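Local atomic coordinates of Ice-binding protein (PDB entry 3WP9), a protein that binds to the surface of ice crystals, inhibits their growth and inhibits ice recrystallization, which may protect membranes from freezing injury. Residues I189-G194 against Q210-N215; L144-A149 against T175-E180; A94-L99 against T108-V113. All blocks are in the same frame, centred on the assembly; numbering follows the deposited sequence.

Contact 1 of 3, residues I189-G194 against Q210-N215; sequences ISVNTG and QKNTIN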
loop_
_atom_site.group_PDB
_atom_site.type_symbol
_atom_site.label_atom_id
_atom_site.label_comp_id
_atom_site.label_asym_id
_atom_site.label_seq_id
_atom_site.Cartn_x
_atom_site.Cartn_y
_atom_site.Cartn_z
ATOM N N ILE A 189 -7.336 1.851 -4.337
ATOM C CA ILE A 189 -6.960 0.653 -3.565
ATOM C C ILE A 189 -8.187 0.256 -2.787
ATOM O O ILE A 189 -8.683 1.072 -1.997
ATOM C CB ILE A 189 -5.731 0.886 -2.610
ATOM C CG1 ILE A 189 -4.489 1.306 -3.406
ATOM C CG2 ILE A 189 -5.472 -0.380 -1.732
ATOM C CD1 ILE A 189 -3.401 1.916 -2.480
ATOM N N SER A 190 -8.679 -0.998 -3.005
ATOM C CA SER A 190 -9.863 -1.458 -2.340
ATOM C C SER A 190 -9.420 -2.634 -1.460
ATOM O O SER A 190 -8.783 -3.552 -1.991
ATOM C CB SER A 190 -10.888 -1.952 -3.438
ATOM O OG SER A 190 -11.919 -2.697 -2.855
ATOM N N VAL A 191 -9.876 -2.596 -0.192
ATOM C CA VAL A 191 -9.495 -3.678 0.745
ATOM C C VAL A 191 -10.858 -4.222 1.277
ATOM O O VAL A 191 -11.635 -3.462 1.803
ATOM C CB VAL A 191 -8.629 -3.132 1.866
ATOM C CG1 VAL A 191 -8.040 -4.324 2.618
ATOM C CG2 VAL A 191 -7.486 -2.322 1.308
ATOM N N ASN A 192 -11.147 -5.487 1.051
ATOM C CA ASN A 192 -12.432 -6.066 1.433
ATOM C C ASN A 192 -12.459 -6.606 2.871
ATOM O O ASN A 192 -11.381 -6.638 3.611
ATOM C CB ASN A 192 -12.902 -7.023 0.350
ATOM C CG ASN A 192 -13.633 -6.284 -0.781
ATOM O OD1 ASN A 192 -13.805 -5.066 -0.749
ATOM N ND2 ASN A 192 -14.130 -7.075 -1.752
ATOM N N THR A 193 -13.620 -7.039 3.289
ATOM C CA THR A 193 -13.939 -7.252 4.716
ATOM C C THR A 193 -12.904 -8.111 5.454
ATOM O O THR A 193 -12.589 -9.244 5.010
ATOM C CB THR A 193 -15.255 -8.043 4.755
ATOM O OG1 THR A 193 -16.256 -7.302 4.026
ATOM C CG2 THR A 193 -15.720 -8.303 6.189
ATOM N N GLY A 194 -12.415 -7.541 6.566
ATOM C CA GLY A 194 -11.613 -8.345 7.488
ATOM C C GLY A 194 -10.154 -8.498 7.184
ATOM O O GLY A 194 -9.362 -9.029 8.036
ATOM N N GLN A 210 -12.911 -1.979 4.316
ATOM C CA GLN A 210 -14.085 -2.638 4.845
ATOM C C GLN A 210 -13.619 -3.453 6.046
ATOM O O GLN A 210 -13.065 -4.518 5.859
ATOM C CB GLN A 210 -14.796 -3.583 3.860
ATOM C CG GLN A 210 -15.369 -2.843 2.707
ATOM C CD GLN A 210 -15.898 -3.825 1.632
ATOM O OE1 GLN A 210 -15.913 -5.068 1.815
ATOM N NE2 GLN A 210 -16.190 -3.274 0.461
ATOM N N LYS A 211 -13.931 -2.970 7.259
ATOM C CA LYS A 211 -13.588 -3.733 8.496
ATOM C C LYS A 211 -12.116 -4.281 8.511
ATOM O O LYS A 211 -11.911 -5.485 8.640
ATOM C CB LYS A 211 -14.584 -4.843 8.771
ATOM C CG LYS A 211 -16.015 -4.279 8.844
ATOM C CD LYS A 211 -17.023 -5.360 9.110
ATOM C CE LYS A 211 -18.397 -4.805 9.456
ATOM N NZ LYS A 211 -19.454 -5.859 9.236
ATOM N N ASN A 212 -11.141 -3.401 8.279
ATOM C CA ASN A 212 -9.764 -3.909 8.105
ATOM C C ASN A 212 -8.880 -3.442 9.282
ATOM O O ASN A 212 -9.245 -2.586 10.027
ATOM C CB ASN A 212 -9.131 -3.325 6.861
ATOM C CG ASN A 212 -9.953 -3.659 5.601
ATOM O OD1 ASN A 212 -10.407 -2.730 4.863
ATOM N ND2 ASN A 212 -10.070 -4.963 5.319
ATOM N N THR A 213 -7.758 -4.126 9.320
ATOM C CA THR A 213 -6.665 -3.695 10.219
ATOM C C THR A 213 -5.566 -3.309 9.273
ATOM O O THR A 213 -5.059 -4.137 8.495
ATOM C CB THR A 213 -6.211 -4.892 10.995
ATOM O OG1 THR A 213 -7.301 -5.378 11.805
ATOM C CG2 THR A 213 -5.012 -4.483 11.929
ATOM N N ILE A 214 -5.217 -2.026 9.286
ATOM C CA ILE A 214 -4.202 -1.518 8.444
ATOM C C ILE A 214 -3.064 -0.990 9.353
ATOM O O ILE A 214 -3.306 -0.008 10.102
ATOM C CB ILE A 214 -4.720 -0.368 7.538
ATOM C CG1 ILE A 214 -6.064 -0.758 6.798
ATOM C CG2 ILE A 214 -3.631 0.076 6.567
ATOM C CD1 ILE A 214 -6.036 -1.840 5.751
ATOM N N ASN A 215 -1.881 -1.624 9.229
ATOM C CA ASN A 215 -0.743 -1.249 10.124
ATOM C C ASN A 215 0.427 -0.668 9.353
ATOM O O ASN A 215 0.854 -1.275 8.346
ATOM C CB ASN A 215 -0.208 -2.504 10.791
ATOM C CG ASN A 215 -1.224 -3.240 11.646
ATOM O OD1 ASN A 215 -1.944 -2.627 12.410
ATOM N ND2 ASN A 215 -1.252 -4.552 11.536
HETATM O O HOH W 1 -8.080 -7.538 10.138
#

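Contact 2 of 3, residues L144-A149 against T175-E180; sequences LNQANA and TYASFE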
loop_
_atom_site.group_PDB
_atom_site.type_symbol
_atom_site.label_atom_id
_atom_site.label_comp_id
_atom_site.label_asym_id
_atom_site.label_seq_id
_atom_site.Cartn_x
_atom_site.Cartn_y
_atom_site.Cartn_z
ATOM N N LEU A 144 -3.839 -5.291 -9.722
ATOM C CA LEU A 144 -3.343 -6.275 -8.686
ATOM C C LEU A 144 -4.573 -6.771 -7.894
ATOM O O LEU A 144 -5.239 -5.959 -7.252
ATOM C CB LEU A 144 -2.319 -5.633 -7.820
ATOM C CG LEU A 144 -1.920 -6.489 -6.602
ATOM C CD1 LEU A 144 -1.336 -7.847 -7.123
ATOM C CD2 LEU A 144 -0.962 -5.617 -5.707
ATOM N N ASN A 145 -4.831 -8.081 -7.979
ATOM C CA ASN A 145 -5.967 -8.726 -7.265
ATOM C C ASN A 145 -5.424 -9.786 -6.282
ATOM O O ASN A 145 -4.651 -10.630 -6.688
ATOM C CB ASN A 145 -6.956 -9.384 -8.216
ATOM C CG ASN A 145 -8.020 -8.415 -8.674
ATOM O OD1 ASN A 145 -9.048 -8.130 -7.933
ATOM N ND2 ASN A 145 -7.835 -7.906 -9.865
ATOM N N GLN A 146 -5.840 -9.711 -5.012
ATOM C CA GLN A 146 -5.521 -10.807 -4.053
ATOM C C GLN A 146 -6.871 -11.514 -3.738
ATOM O O GLN A 146 -7.870 -10.872 -3.357
ATOM C CB GLN A 146 -4.913 -10.221 -2.814
ATOM C CG GLN A 146 -4.549 -11.347 -1.810
ATOM C CD GLN A 146 -3.880 -10.811 -0.610
ATOM O OE1 GLN A 146 -4.184 -9.715 -0.112
ATOM N NE2 GLN A 146 -2.900 -11.616 -0.073
ATOM N N ALA A 147 -6.866 -12.827 -3.860
ATOM C CA ALA A 147 -8.073 -13.640 -3.611
ATOM C C ALA A 147 -8.403 -13.727 -2.115
ATOM O O ALA A 147 -7.543 -13.497 -1.226
ATOM C CB ALA A 147 -7.964 -15.020 -4.203
ATOM N N ASN A 148 -9.702 -13.980 -1.875
ATOM C CA ASN A 148 -10.178 -14.121 -0.495
ATOM C C ASN A 148 -9.367 -15.190 0.226
ATOM O O ASN A 148 -9.016 -16.244 -0.350
ATOM C CB ASN A 148 -11.669 -14.575 -0.522
ATOM C CG ASN A 148 -12.594 -13.616 -1.185
ATOM O OD1 ASN A 148 -12.358 -12.422 -1.309
ATOM N ND2 ASN A 148 -13.713 -14.140 -1.568
ATOM N N ALA A 149 -9.065 -14.870 1.452
ATOM C CA ALA A 149 -8.413 -15.824 2.383
ATOM C C ALA A 149 -6.984 -16.128 2.019
ATOM O O ALA A 149 -6.391 -17.076 2.547
ATOM C CB ALA A 149 -9.217 -17.125 2.489
ATOM N N THR A 175 -11.431 -10.773 0.872
ATOM C CA THR A 175 -11.817 -10.779 2.279
ATOM C C THR A 175 -10.907 -11.704 3.095
ATOM O O THR A 175 -10.451 -12.720 2.626
ATOM C CB THR A 175 -13.228 -11.263 2.458
ATOM O OG1 THR A 175 -13.461 -12.551 1.861
ATOM C CG2 THR A 175 -14.280 -10.206 1.828
ATOM N N TYR A 176 -10.761 -11.321 4.341
ATOM C CA TYR A 176 -10.045 -12.160 5.329
ATOM C C TYR A 176 -8.656 -12.603 4.815
ATOM O O TYR A 176 -8.194 -13.728 5.037
ATOM C CB TYR A 176 -10.944 -13.300 5.789
ATOM C CG TYR A 176 -12.221 -12.783 6.386
ATOM C CD1 TYR A 176 -12.206 -12.156 7.620
ATOM C CD2 TYR A 176 -13.433 -12.920 5.698
ATOM C CE1 TYR A 176 -13.390 -11.638 8.194
ATOM C CE2 TYR A 176 -14.602 -12.450 6.259
ATOM C CZ TYR A 176 -14.573 -11.804 7.463
ATOM O OH TYR A 176 -15.755 -11.367 7.987
ATOM N N ALA A 177 -7.988 -11.681 4.095
ATOM C CA ALA A 177 -6.687 -11.934 3.531
ATOM C C ALA A 177 -5.677 -11.213 4.365
ATOM O O ALA A 177 -6.010 -10.512 5.345
ATOM C CB ALA A 177 -6.672 -11.395 2.050
ATOM N N SER A 178 -4.409 -11.367 4.012
ATOM C CA SER A 178 -3.319 -10.646 4.677
ATOM C C SER A 178 -2.283 -10.231 3.621
ATOM O O SER A 178 -1.889 -11.076 2.755
ATOM C CB SER A 178 -2.654 -11.608 5.678
ATOM O OG SER A 178 -1.746 -10.841 6.437
ATOM N N PHE A 179 -2.017 -8.932 3.644
ATOM C CA PHE A 179 -1.195 -8.348 2.604
ATOM C C PHE A 179 -0.036 -7.582 3.239
ATOM O O PHE A 179 -0.179 -6.942 4.307
ATOM C CB PHE A 179 -2.080 -7.454 1.675
ATOM C CG PHE A 179 -1.339 -6.955 0.441
ATOM C CD1 PHE A 179 -1.360 -7.675 -0.745
ATOM C CD2 PHE A 179 -0.644 -5.736 0.524
ATOM C CE1 PHE A 179 -0.688 -7.165 -1.897
ATOM C CE2 PHE A 179 0.019 -5.246 -0.590
ATOM C CZ PHE A 179 0.035 -5.982 -1.770
ATOM N N GLU A 180 1.088 -7.599 2.514
ATOM C CA GLU A 180 2.307 -6.936 3.008
ATOM C C GLU A 180 2.908 -6.070 1.908
ATOM O O GLU A 180 3.042 -6.534 0.765
ATOM C CB GLU A 180 3.388 -8.042 3.298
ATOM C CG GLU A 180 2.938 -9.142 4.305
ATOM C CD GLU A 180 3.001 -8.669 5.730
ATOM O OE1 GLU A 180 3.768 -7.721 6.074
ATOM O OE2 GLU A 180 2.262 -9.244 6.546
#

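Contact 3 of 3, residues A94-L99 against T108-V113; sequences ADHTEL and TLEPGV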
loop_
_atom_site.group_PDB
_atom_site.type_symbol
_atom_site.label_atom_id
_atom_site.label_comp_id
_atom_site.label_asym_id
_atom_site.label_seq_id
_atom_site.Cartn_x
_atom_site.Cartn_y
_atom_site.Cartn_z
ATOM N N ALA A 94 14.701 -5.368 -15.213
ATOM C CA ALA A 94 13.833 -6.383 -14.570
ATOM C C ALA A 94 14.566 -7.694 -14.514
ATOM O O ALA A 94 15.120 -8.159 -15.516
ATOM C CB ALA A 94 12.531 -6.589 -15.320
ATOM N N ASP A 95 14.524 -8.331 -13.346
ATOM C CA ASP A 95 15.076 -9.669 -13.118
ATOM C C ASP A 95 14.183 -10.780 -13.649
ATOM O O ASP A 95 14.689 -11.797 -14.106
ATOM C CB ASP A 95 15.277 -9.897 -11.665
ATOM C CG ASP A 95 16.363 -9.053 -11.085
ATOM O OD1 ASP A 95 17.542 -9.419 -11.267
ATOM O OD2 ASP A 95 16.069 -8.047 -10.420
ATOM N N HIS A 96 12.854 -10.600 -13.592
ATOM C CA HIS A 96 11.880 -11.528 -14.150
ATOM C C HIS A 96 10.783 -10.758 -14.828
ATOM O O HIS A 96 10.337 -9.704 -14.334
ATOM C CB HIS A 96 11.293 -12.443 -13.056
ATOM C CG HIS A 96 12.342 -13.117 -12.211
ATOM N ND1 HIS A 96 12.886 -12.530 -11.079
ATOM C CD2 HIS A 96 12.956 -14.316 -12.343
ATOM C CE1 HIS A 96 13.807 -13.327 -10.568
ATOM N NE2 HIS A 96 13.842 -14.432 -11.295
ATOM N N THR A 97 10.326 -11.289 -15.931
ATOM C CA THR A 97 9.267 -10.670 -16.669
ATOM C C THR A 97 8.191 -11.689 -16.921
ATOM O O THR A 97 8.483 -12.827 -17.372
ATOM C CB THR A 97 9.807 -10.053 -17.991
ATOM O OG1 THR A 97 10.271 -11.129 -18.816
ATOM C CG2 THR A 97 10.960 -9.148 -17.692
ATOM N N GLU A 98 6.938 -11.329 -16.623
ATOM C CA GLU A 98 5.773 -12.177 -16.944
ATOM C C GLU A 98 5.797 -13.513 -16.136
ATOM O O GLU A 98 5.348 -14.525 -16.612
ATOM C CB GLU A 98 5.637 -12.502 -18.458
ATOM C CG GLU A 98 5.799 -11.353 -19.467
ATOM C CD GLU A 98 4.970 -10.085 -19.244
ATOM O OE1 GLU A 98 4.156 -9.922 -18.319
ATOM O OE2 GLU A 98 5.161 -9.139 -20.011
ATOM N N LEU A 99 6.358 -13.450 -14.961
ATOM C CA LEU A 99 6.460 -14.615 -14.095
ATOM C C LEU A 99 5.072 -15.174 -13.815
ATOM O O LEU A 99 4.147 -14.440 -13.383
ATOM C CB LEU A 99 7.138 -14.228 -12.813
ATOM C CG LEU A 99 7.469 -15.303 -11.794
ATOM C CD1 LEU A 99 8.382 -16.322 -12.443
ATOM C CD2 LEU A 99 8.235 -14.614 -10.694
ATOM N N THR A 108 7.689 -18.658 -4.262
ATOM C CA THR A 108 8.562 -17.938 -3.370
ATOM C C THR A 108 9.409 -17.054 -4.321
ATOM O O THR A 108 9.982 -17.575 -5.303
ATOM C CB THR A 108 9.474 -18.900 -2.605
ATOM O OG1 THR A 108 8.616 -19.678 -1.735
ATOM C CG2 THR A 108 10.380 -18.125 -1.796
ATOM N N LEU A 109 9.389 -15.770 -4.039
ATOM C CA LEU A 109 10.006 -14.740 -4.864
ATOM C C LEU A 109 11.283 -14.253 -4.156
ATOM O O LEU A 109 11.250 -13.723 -3.046
ATOM C CB LEU A 109 9.034 -13.546 -5.026
ATOM C CG LEU A 109 7.683 -13.902 -5.665
ATOM C CD1 LEU A 109 6.862 -12.620 -5.925
ATOM C CD2 LEU A 109 7.781 -14.711 -6.956
ATOM N N GLU A 110 12.432 -14.395 -4.824
ATOM C CA GLU A 110 13.679 -13.846 -4.287
ATOM C C GLU A 110 13.735 -12.324 -4.599
ATOM O O GLU A 110 12.967 -11.874 -5.481
ATOM C CB GLU A 110 14.871 -14.575 -4.958
ATOM C CG GLU A 110 14.725 -14.597 -6.499
ATOM C CD GLU A 110 15.987 -15.004 -7.296
ATOM O OE1 GLU A 110 16.801 -15.817 -6.795
ATOM O OE2 GLU A 110 16.149 -14.520 -8.449
ATOM N N PRO A 111 14.546 -11.567 -3.865
ATOM C CA PRO A 111 14.683 -10.094 -4.018
ATOM C C PRO A 111 14.991 -9.783 -5.477
ATOM O O PRO A 111 15.654 -10.575 -6.173
ATOM C CB PRO A 111 15.811 -9.744 -3.071
ATOM C CG PRO A 111 15.797 -10.884 -2.055
ATOM C CD PRO A 111 15.564 -12.054 -2.928
ATOM N N GLY A 112 14.469 -8.697 -5.988
ATOM C CA GLY A 112 14.622 -8.435 -7.415
ATOM C C GLY A 112 13.574 -7.480 -7.911
ATOM O O GLY A 112 12.655 -7.091 -7.151
ATOM N N VAL A 113 13.718 -7.115 -9.178
ATOM C CA VAL A 113 12.707 -6.339 -9.909
ATOM C C VAL A 113 11.892 -7.271 -10.767
ATOM O O VAL A 113 12.401 -8.052 -11.567
ATOM C CB VAL A 113 13.372 -5.137 -10.735
ATOM C CG1 VAL A 113 12.317 -4.409 -11.587
ATOM C CG2 VAL A 113 14.096 -4.163 -9.777
#

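Contact 1 of 3, residues I189-G194 against Q210-N215
The corner between two faces of a right-handed beta-helix is formed here by Asn192 to Gly194 of one coil against Gln210 to Asn212 of the next. Asn212 is the buried polar hub of the contact. With CG anti to its own carbonyl carbon and beside its backbone N (chi1 -58°), its amide is folded back against the preceding turn. ND2 gives a hydrogen bond of 2.7 Å to Asn192 O, which lies close to the amide plane of Asn212, although ND2 itself stands above the carbonyl plane of Asn192. The same nitrogen also donates to Thr195 O. At the other end of the amide, OD1 accepts the backbone N of Gln210 at 2.7 Å, so this buried group is gripped at both ends and its rotation is fixed. The CG1 methyl of Val191 closes in at 3.4 Å from ND2, while Leu201 and Leu209 flank the valine in the core. Thr193 and Gly194 open a T-A/G-X-T/N motif, and by similarity Thr193 is an ice-binding residue. Their backbone is pinned from the neighbouring coil: Gly194 N donates to Gln210 O at 3.2 Å and weakly to Lys211 O at 3.0 Å, while the CA hydrogen of Thr193 points at Gln210 O too. The positive phi of Gly194, 84°, by itself favours glycine. On the outer side, the extended side chain of Gln210 runs beside Asn192, pointing the same way, and brings its OE1 to 3.2 Å from Thr193 OG1. A water spans the far end, donating to Gly194 O and hydrogen-bonded at 2.8 Å to Thr213 OG1.

Contact 2 of 3, residues L144-A149 against T175-E180
Gln146 reaches from one coil of the right-handed beta-helix into the interior beneath a later one, where it meets Ala177, Ser178 and Phe179. Strand 144-146 and strand 178-180 belong to different faces of the solenoid, and their axes stay 9.9 Å apart, so side chains must bridge the interior. From CB the chain runs out extended through CG, which is anti to the backbone N (chi1 -179°), and these two methylenes serve as the spacer. CD then rests on the methyl of Ala177, with Ala177 CB 3.9 Å away. At the tip the amide divides its work. NE2 donates to Ser178 O at 3.1 Å with an N-H...O angle of 161°; the acceptor lies near the plane of the amide, whereas the donor stands above the carbonyl plane of Ser178. OE1 turns to the edge of the Phe179 ring, 3.5 Å from CD1, the amide and ring planes being 80° apart; it is buried and has no hydrogen-bond partner in the model. Cutting this side chain back to an alanine is likely to leave Ser178 O without its amide donor and to open a gap beside the Phe179 edge. Further along the interior, Leu144 CD2 approaches the same ring obliquely, while Trp165 meets it as well. At the outer corner the chain closes by polar links: Thr175 N donates to Asn148 OD1 at 2.9 Å, and Ala149 N donates to Thr175 O at 2.8 Å.

Contact 3 of 3, residues A94-L99 against T108-V113
Asp95 and Val113 form the tight end of this contact, where edge strand 96-97 of the long parallel sheet docks on strand 112-116. Val113 O takes two N-H groups at once, from Asp95 N at 2.8 Å and from His96 N at 3.3 Å. In return, Asp95 OD2 accepts Val113 N at 2.8 Å through its anti lone pair, in a nearly straight bond of 173°. The carboxylate lies against Gly112, whose CA is 3.4 Å from OD2; a beta carbon there would crowd that oxygen, and the glycine's backbone angles would jam it against the preceding carbonyl as well. Away from this knot the segments diverge and touch only through side-chain ends. Leu99 and Leu109 lie alongside one another, running in contrary senses, with their CD2 methyls 3.8 Å apart. Toward solvent, exposed Glu110 brings OE2 to the edge of the His96 ring, 3.4 Å from CE1 and in the ring plane, with ring and carboxylate planes turned 63° apart. Tyr114 stacks on the same imidazole. The tight end is therefore fixed by directional bonds to backbone groups, while at the loose end the carboxylate of Glu110 would be expected to favour a protonated His96 through electrostatics.

Overall arrangement
Along the chain the order is contact 3, contact 2, contact 1, each closing before the next opens. Contacts 1 and 2 are neighbouring corners of the beta-helix, their centres 9 Å apart: strands 144-146 and 189-191 lie in one parallel sheet, and strands 178-180 and 213-215 in another. They touch directly, Thr193 O lying 2.8 Å from Tyr176 N in a probable hydrogen bond. Contact 3 sits apart, about 20 Å from contact 2 and 27 Å from contact 1 between centres, at the edge of the long parallel sheet. Successive coils thus stack their corners beside Thr193, a putative ice-binding residue, while contact 3 lies toward the far end of the solenoid.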